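Conjugal transfer protein-like C-terminal domain-containing protein (Enterococcus faecalis, PDB 4EC6) probably serves as a component of a Gram-positive conjugative type IV secretion system, this C-terminal NTF2-like domain resembling VirB8 proteins. Local coordinates at residues K56-F69 with I136-V149. Residues are numbered along the deposited sequence; the frame is centred on the assembly and turned at random.
Sequences KIDTFGRYFLTYYF and ITFEVEPTKNGFLV
Phe60 of helix 54-68 lies against Phe147 of the hairpin of strands 131-142 and 147-157 in an NTF2-like fold, where a helix packs on a curved antiparallel sheet. The helix axis runs at 121° to segment 136-142, its closest approach 10.3 Å, and no hydrogen bond crosses the interface, which is held by van der Waals contact, mostly between side chains; Phe60 CZ also touches the backbone, 3.4 Å from Phe147 O. The tight part is aromatic. Phe147 CB stands over the centre of the Phe60 ring, 3.5 Å from its centroid and practically on the ring normal, a CH-pi contact; the two rings themselves meet obliquely. Phe160 of the second subunit meets the Phe60 ring edge-to-face. One helical turn on, Phe64 is met in the same way by Val149, two residues along the strand from Phe147, its CG2 lying 3.6 Å from the centroid of the Phe64 ring over one face, while Tyr68 CB lies over the other, toward the rim. Phe64 then turns its edge to the face of Phe138, planes at 59°. With CG anti to the backbone N (chi1 169°), its ring reaches both strands. Gly61, having no side chain, admits the rim of the Phe138 ring, its CA at the ring edge 4.0 Å from Phe138 CZ. Toward the end of the helix, Ile136 CD1 fits among Leu65, Tyr68 and Phe69, 3.7 Å from Leu65 CD2.

The other end is looser. The hairpin turn projects past the helix, with Lys144 and Asn145 poorly ordered and exposed. Lys56 lays only its CB near the Phe147 ring, and its amine end leads away, making a cation-pi contact with Tyr108 of the second subunit. Next to Lys56, Ile57 and Val140 slide past each other in opposite directions, Ile57 CG2 resting 3.6 Å from Val140 CG1.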
loop_
_atom_site.group_PDB
_atom_site.type_symbol
_atom_site.label_atom_id
_atom_site.label_comp_id
_atom_site.label_asym_id
_atom_site.label_seq_id
_atom_site.Cartn_x
_atom_site.Cartn_y
_atom_site.Cartn_z
ATOM N N LYS A 56 5.902 -8.942 -4.886
ATOM C CA LYS A 56 5.485 -10.195 -4.340
ATOM C C LYS A 56 6.065 -10.449 -2.974
ATOM O O LYS A 56 5.314 -10.896 -2.124
ATOM C CB LYS A 56 5.772 -11.351 -5.290
ATOM C CG LYS A 56 5.085 -11.234 -6.644
ATOM C CD LYS A 56 5.055 -12.607 -7.309
ATOM C CE LYS A 56 4.386 -12.559 -8.682
ATOM N NZ LYS A 56 5.483 -12.369 -9.669
ATOM N N ILE A 57 7.337 -10.126 -2.714
ATOM C CA ILE A 57 7.868 -10.337 -1.346
ATOM C C ILE A 57 7.127 -9.447 -0.369
ATOM O O ILE A 57 6.745 -9.869 0.737
ATOM C CB ILE A 57 9.350 -9.964 -1.118
ATOM C CG1 ILE A 57 10.207 -9.936 -2.371
ATOM C CG2 ILE A 57 9.981 -10.973 -0.176
ATOM C CD1 ILE A 57 11.003 -11.226 -2.600
ATOM N N ASP A 58 6.932 -8.198 -0.783
ATOM C CA ASP A 58 6.222 -7.208 -0.005
ATOM C C ASP A 58 4.854 -7.707 0.439
ATOM O O ASP A 58 4.554 -7.722 1.620
ATOM C CB ASP A 58 6.143 -5.963 -0.883
ATOM C CG ASP A 58 5.203 -4.884 -0.378
ATOM O OD1 ASP A 58 4.438 -5.035 0.619
ATOM O OD2 ASP A 58 5.247 -3.837 -1.053
ATOM N N THR A 59 4.036 -8.152 -0.513
ATOM C CA THR A 59 2.707 -8.674 -0.241
ATOM C C THR A 59 2.756 -9.897 0.647
ATOM O O THR A 59 1.996 -10.011 1.626
ATOM C CB THR A 59 1.998 -9.006 -1.563
ATOM O OG1 THR A 59 1.709 -7.791 -2.232
ATOM C CG2 THR A 59 0.696 -9.711 -1.350
ATOM N N PHE A 60 3.638 -10.830 0.325
ATOM C CA PHE A 60 3.808 -11.994 1.189
ATOM C C PHE A 60 4.082 -11.546 2.644
ATOM O O PHE A 60 3.453 -12.026 3.600
ATOM C CB PHE A 60 4.940 -12.874 0.674
ATOM C CG PHE A 60 5.277 -14.000 1.574
ATOM C CD1 PHE A 60 4.505 -15.158 1.602
ATOM C CD2 PHE A 60 6.348 -13.918 2.409
ATOM C CE1 PHE A 60 4.816 -16.199 2.464
ATOM C CE2 PHE A 60 6.660 -14.973 3.263
ATOM C CZ PHE A 60 5.909 -16.113 3.284
ATOM N N GLY A 61 5.015 -10.618 2.803
ATOM C CA GLY A 61 5.354 -10.178 4.135
ATOM C C GLY A 61 4.147 -9.582 4.840
ATOM O O GLY A 61 3.977 -9.748 6.064
ATOM N N ARG A 62 3.274 -8.912 4.095
ATOM C CA ARG A 62 2.095 -8.315 4.737
ATOM C C ARG A 62 1.185 -9.367 5.287
ATOM O O ARG A 62 0.653 -9.214 6.376
ATOM C CB ARG A 62 1.350 -7.380 3.791
ATOM C CG ARG A 62 2.009 -6.016 3.680
ATOM C CD ARG A 62 1.610 -5.414 2.351
ATOM N NE ARG A 62 2.295 -4.152 2.069
ATOM C CZ ARG A 62 1.937 -2.983 2.623
ATOM N NH1 ARG A 62 0.940 -2.930 3.504
ATOM N NH2 ARG A 62 2.576 -1.883 2.330
ATOM N N TYR A 63 0.987 -10.436 4.505
ATOM C CA TYR A 63 0.100 -11.506 4.891
ATOM C C TYR A 63 0.640 -12.183 6.144
ATOM O O TYR A 63 -0.072 -12.268 7.160
ATOM C CB TYR A 63 -0.136 -12.464 3.752
ATOM C CG TYR A 63 -1.350 -12.108 2.929
ATOM C CD1 TYR A 63 -2.640 -12.532 3.300
ATOM C CD2 TYR A 63 -1.222 -11.310 1.828
ATOM C CE1 TYR A 63 -3.749 -12.184 2.550
ATOM C CE2 TYR A 63 -2.310 -10.935 1.088
ATOM C CZ TYR A 63 -3.566 -11.373 1.431
ATOM O OH TYR A 63 -4.613 -10.969 0.623
ATOM N N PHE A 64 1.920 -12.534 6.121
ATOM C CA PHE A 64 2.584 -13.021 7.320
ATOM C C PHE A 64 2.395 -12.078 8.507
ATOM O O PHE A 64 2.113 -12.566 9.594
ATOM C CB PHE A 64 4.078 -13.277 7.068
ATOM C CG PHE A 64 4.897 -13.533 8.326
ATOM C CD1 PHE A 64 4.781 -14.724 9.027
ATOM C CD2 PHE A 64 5.820 -12.586 8.776
ATOM C CE1 PHE A 64 5.551 -14.968 10.150
ATOM C CE2 PHE A 64 6.567 -12.813 9.904
ATOM C CZ PHE A 64 6.437 -14.014 10.593
ATOM N N LEU A 65 2.568 -10.767 8.334
ATOM C CA LEU A 65 2.439 -9.859 9.496
ATOM C C LEU A 65 1.048 -9.878 10.175
ATOM O O LEU A 65 0.910 -9.754 11.387
ATOM C CB LEU A 65 2.844 -8.434 9.132
ATOM C CG LEU A 65 4.346 -8.246 8.981
ATOM C CD1 LEU A 65 4.721 -6.923 8.337
ATOM C CD2 LEU A 65 4.968 -8.322 10.346
ATOM N N THR A 66 0.014 -10.036 9.361
ATOM C CA THR A 66 -1.313 -10.220 9.826
ATOM C C THR A 66 -1.410 -11.414 10.798
ATOM O O THR A 66 -2.030 -11.306 11.836
ATOM C CB THR A 66 -2.173 -10.410 8.590
ATOM O OG1 THR A 66 -2.277 -9.134 7.920
ATOM C CG2 THR A 66 -3.524 -10.880 8.951
ATOM N N TYR A 67 -0.795 -12.547 10.496
ATOM C CA TYR A 67 -0.855 -13.676 11.397
ATOM C C TYR A 67 0.151 -13.552 12.570
ATOM O O TYR A 67 -0.131 -13.865 13.710
ATOM C CB TYR A 67 -0.707 -14.974 10.595
ATOM C CG TYR A 67 -1.918 -15.210 9.774
ATOM C CD1 TYR A 67 -3.157 -15.567 10.392
ATOM C CD2 TYR A 67 -1.905 -15.014 8.399
ATOM C CE1 TYR A 67 -4.325 -15.751 9.655
ATOM C CE2 TYR A 67 -3.082 -15.187 7.644
ATOM C CZ TYR A 67 -4.269 -15.553 8.292
ATOM O OH TYR A 67 -5.393 -15.745 7.573
ATOM N N TYR A 68 1.314 -13.039 12.292
ATOM C CA TYR A 68 2.299 -12.832 13.292
ATOM C C TYR A 68 1.810 -11.856 14.326
ATOM O O TYR A 68 2.082 -12.037 15.487
ATOM C CB TYR A 68 3.566 -12.300 12.634
ATOM C CG TYR A 68 4.724 -12.199 13.577
ATOM C CD1 TYR A 68 5.318 -13.369 14.121
ATOM C CD2 TYR A 68 5.254 -10.953 13.908
ATOM C CE1 TYR A 68 6.385 -13.272 14.998
ATOM C CE2 TYR A 68 6.314 -10.847 14.789
ATOM C CZ TYR A 68 6.857 -11.989 15.319
ATOM O OH TYR A 68 7.897 -11.834 16.131
ATOM N N PHE A 69 1.063 -10.831 13.917
ATOM C CA PHE A 69 0.558 -9.867 14.906
ATOM C C PHE A 69 -0.844 -10.213 15.441
ATOM O O PHE A 69 -1.450 -9.416 16.151
ATOM C CB PHE A 69 0.629 -8.413 14.400
ATOM C CG PHE A 69 1.971 -7.781 14.606
ATOM C CD1 PHE A 69 2.248 -7.043 15.771
ATOM C CD2 PHE A 69 2.966 -7.929 13.661
ATOM C CE1 PHE A 69 3.494 -6.471 15.968
ATOM C CE2 PHE A 69 4.216 -7.383 13.867
ATOM C CZ PHE A 69 4.483 -6.668 15.014
ATOM N N ILE A 136 10.115 -3.602 11.712
ATOM C CA ILE A 136 10.220 -5.033 11.801
ATOM C C ILE A 136 11.027 -5.553 10.601
ATOM O O ILE A 136 10.793 -5.146 9.472
ATOM C CB ILE A 136 8.835 -5.690 11.892
ATOM C CG1 ILE A 136 9.011 -7.104 12.389
ATOM C CG2 ILE A 136 8.070 -5.629 10.570
ATOM C CD1 ILE A 136 7.717 -7.753 12.776
ATOM N N THR A 137 11.988 -6.429 10.911
ATOM C CA THR A 137 12.916 -7.031 9.975
ATOM C C THR A 137 12.816 -8.577 10.118
ATOM O O THR A 137 12.684 -9.119 11.208
ATOM C CB THR A 137 14.328 -6.561 10.337
ATOM O OG1 THR A 137 14.265 -5.164 10.564
ATOM C CG2 THR A 137 15.338 -6.792 9.225
ATOM N N PHE A 138 12.826 -9.274 9.000
ATOM C CA PHE A 138 12.893 -10.716 8.985
ATOM C C PHE A 138 13.352 -11.181 7.597
ATOM O O PHE A 138 13.267 -10.442 6.624
ATOM C CB PHE A 138 11.570 -11.333 9.388
ATOM C CG PHE A 138 10.401 -10.955 8.523
ATOM C CD1 PHE A 138 10.036 -11.755 7.429
ATOM C CD2 PHE A 138 9.595 -9.851 8.836
ATOM C CE1 PHE A 138 8.935 -11.436 6.651
ATOM C CE2 PHE A 138 8.474 -9.541 8.046
ATOM C CZ PHE A 138 8.142 -10.322 6.957
ATOM N N GLU A 139 13.862 -12.389 7.494
ATOM C CA GLU A 139 14.246 -12.893 6.160
ATOM C C GLU A 139 13.224 -13.822 5.521
ATOM O O GLU A 139 12.390 -14.387 6.190
ATOM C CB GLU A 139 15.631 -13.490 6.202
ATOM C CG GLU A 139 16.556 -12.472 6.780
ATOM C CD GLU A 139 17.940 -13.014 7.012
ATOM O OE1 GLU A 139 18.297 -14.059 6.378
ATOM O OE2 GLU A 139 18.659 -12.384 7.846
ATOM N N VAL A 140 13.331 -13.986 4.224
ATOM C CA VAL A 140 12.299 -14.625 3.402
ATOM C C VAL A 140 13.042 -15.334 2.283
ATOM O O VAL A 140 14.028 -14.822 1.825
ATOM C CB VAL A 140 11.394 -13.534 2.822
ATOM C CG1 VAL A 140 10.647 -13.987 1.589
ATOM C CG2 VAL A 140 10.401 -13.142 3.885
ATOM N N GLU A 141 12.632 -16.539 1.914
ATOM C CA GLU A 141 13.288 -17.299 0.850
ATOM C C GLU A 141 12.247 -17.817 -0.108
ATOM O O GLU A 141 11.106 -18.090 0.285
ATOM C CB GLU A 141 14.145 -18.425 1.402
ATOM C CG GLU A 141 15.408 -17.934 2.100
ATOM C CD GLU A 141 16.125 -19.052 2.866
ATOM O OE1 GLU A 141 15.889 -20.252 2.562
ATOM O OE2 GLU A 141 16.904 -18.735 3.807
ATOM N N PRO A 142 12.592 -17.867 -1.397
ATOM C CA PRO A 142 11.553 -18.323 -2.313
ATOM C C PRO A 142 11.467 -19.829 -2.218
ATOM O O PRO A 142 12.407 -20.472 -1.775
ATOM C CB PRO A 142 12.080 -17.901 -3.685
ATOM C CG PRO A 142 13.576 -17.818 -3.524
ATOM C CD PRO A 142 13.780 -17.333 -2.104
ATOM N N THR A 143 10.323 -20.362 -2.589
ATOM C CA THR A 143 10.103 -21.787 -2.672
ATOM C C THR A 143 9.618 -21.953 -4.085
ATOM O O THR A 143 9.206 -20.967 -4.688
ATOM C CB THR A 143 9.058 -22.269 -1.635
ATOM O OG1 THR A 143 7.832 -21.531 -1.764
ATOM C CG2 THR A 143 9.594 -22.039 -0.281
ATOM N N LYS A 144 9.673 -23.152 -4.658
ATOM C CA LYS A 144 9.379 -23.233 -6.103
ATOM C C LYS A 144 8.017 -22.575 -6.361
ATOM O O LYS A 144 7.832 -21.875 -7.359
ATOM C CB LYS A 144 9.476 -24.660 -6.671
ATOM C CG LYS A 144 8.453 -25.661 -6.142
ATOM C CD LYS A 144 7.997 -26.629 -7.233
ATOM C CE LYS A 144 9.031 -27.711 -7.539
ATOM N NZ LYS A 144 8.748 -28.334 -8.865
ATOM N N ASN A 145 7.128 -22.736 -5.375
ATOM C CA ASN A 145 5.739 -22.296 -5.433
ATOM C C ASN A 145 5.442 -20.901 -4.886
ATOM O O ASN A 145 4.431 -20.343 -5.236
ATOM C CB ASN A 145 4.849 -23.280 -4.667
ATOM C CG ASN A 145 5.158 -24.738 -4.973
ATOM O OD1 ASN A 145 5.101 -25.177 -6.134
ATOM N ND2 ASN A 145 5.466 -25.506 -3.925
ATOM N N GLY A 146 6.301 -20.374 -4.010
ATOM C CA GLY A 146 6.095 -19.081 -3.310
ATOM C C GLY A 146 7.241 -18.623 -2.397
ATOM O O GLY A 146 8.365 -18.338 -2.855
ATOM N N PHE A 147 6.952 -18.523 -1.092
ATOM C CA PHE A 147 7.886 -17.891 -0.133
ATOM C C PHE A 147 7.777 -18.481 1.245
ATOM O O PHE A 147 6.722 -18.976 1.617
ATOM C CB PHE A 147 7.598 -16.408 -0.025
ATOM C CG PHE A 147 7.627 -15.705 -1.333
ATOM C CD1 PHE A 147 8.829 -15.351 -1.906
ATOM C CD2 PHE A 147 6.434 -15.417 -2.007
ATOM C CE1 PHE A 147 8.859 -14.703 -3.126
ATOM C CE2 PHE A 147 6.449 -14.782 -3.244
ATOM C CZ PHE A 147 7.665 -14.422 -3.807
ATOM N N LEU A 148 8.869 -18.426 2.002
ATOM C CA LEU A 148 8.798 -18.754 3.413
ATOM C C LEU A 148 9.646 -17.756 4.228
ATOM O O LEU A 148 10.688 -17.290 3.738
ATOM C CB LEU A 148 9.257 -20.167 3.653
ATOM C CG LEU A 148 8.408 -21.350 3.176
ATOM C CD1 LEU A 148 9.214 -22.638 3.099
ATOM C CD2 LEU A 148 7.208 -21.519 4.089
ATOM N N VAL A 149 9.160 -17.389 5.423
ATOM C CA VAL A 149 9.941 -16.644 6.400
ATOM C C VAL A 149 11.009 -17.597 6.994
ATOM O O VAL A 149 10.690 -18.743 7.311
ATOM C CB VAL A 149 9.036 -16.118 7.556
ATOM C CG1 VAL A 149 9.859 -15.527 8.680
ATOM C CG2 VAL A 149 8.006 -15.115 7.049
#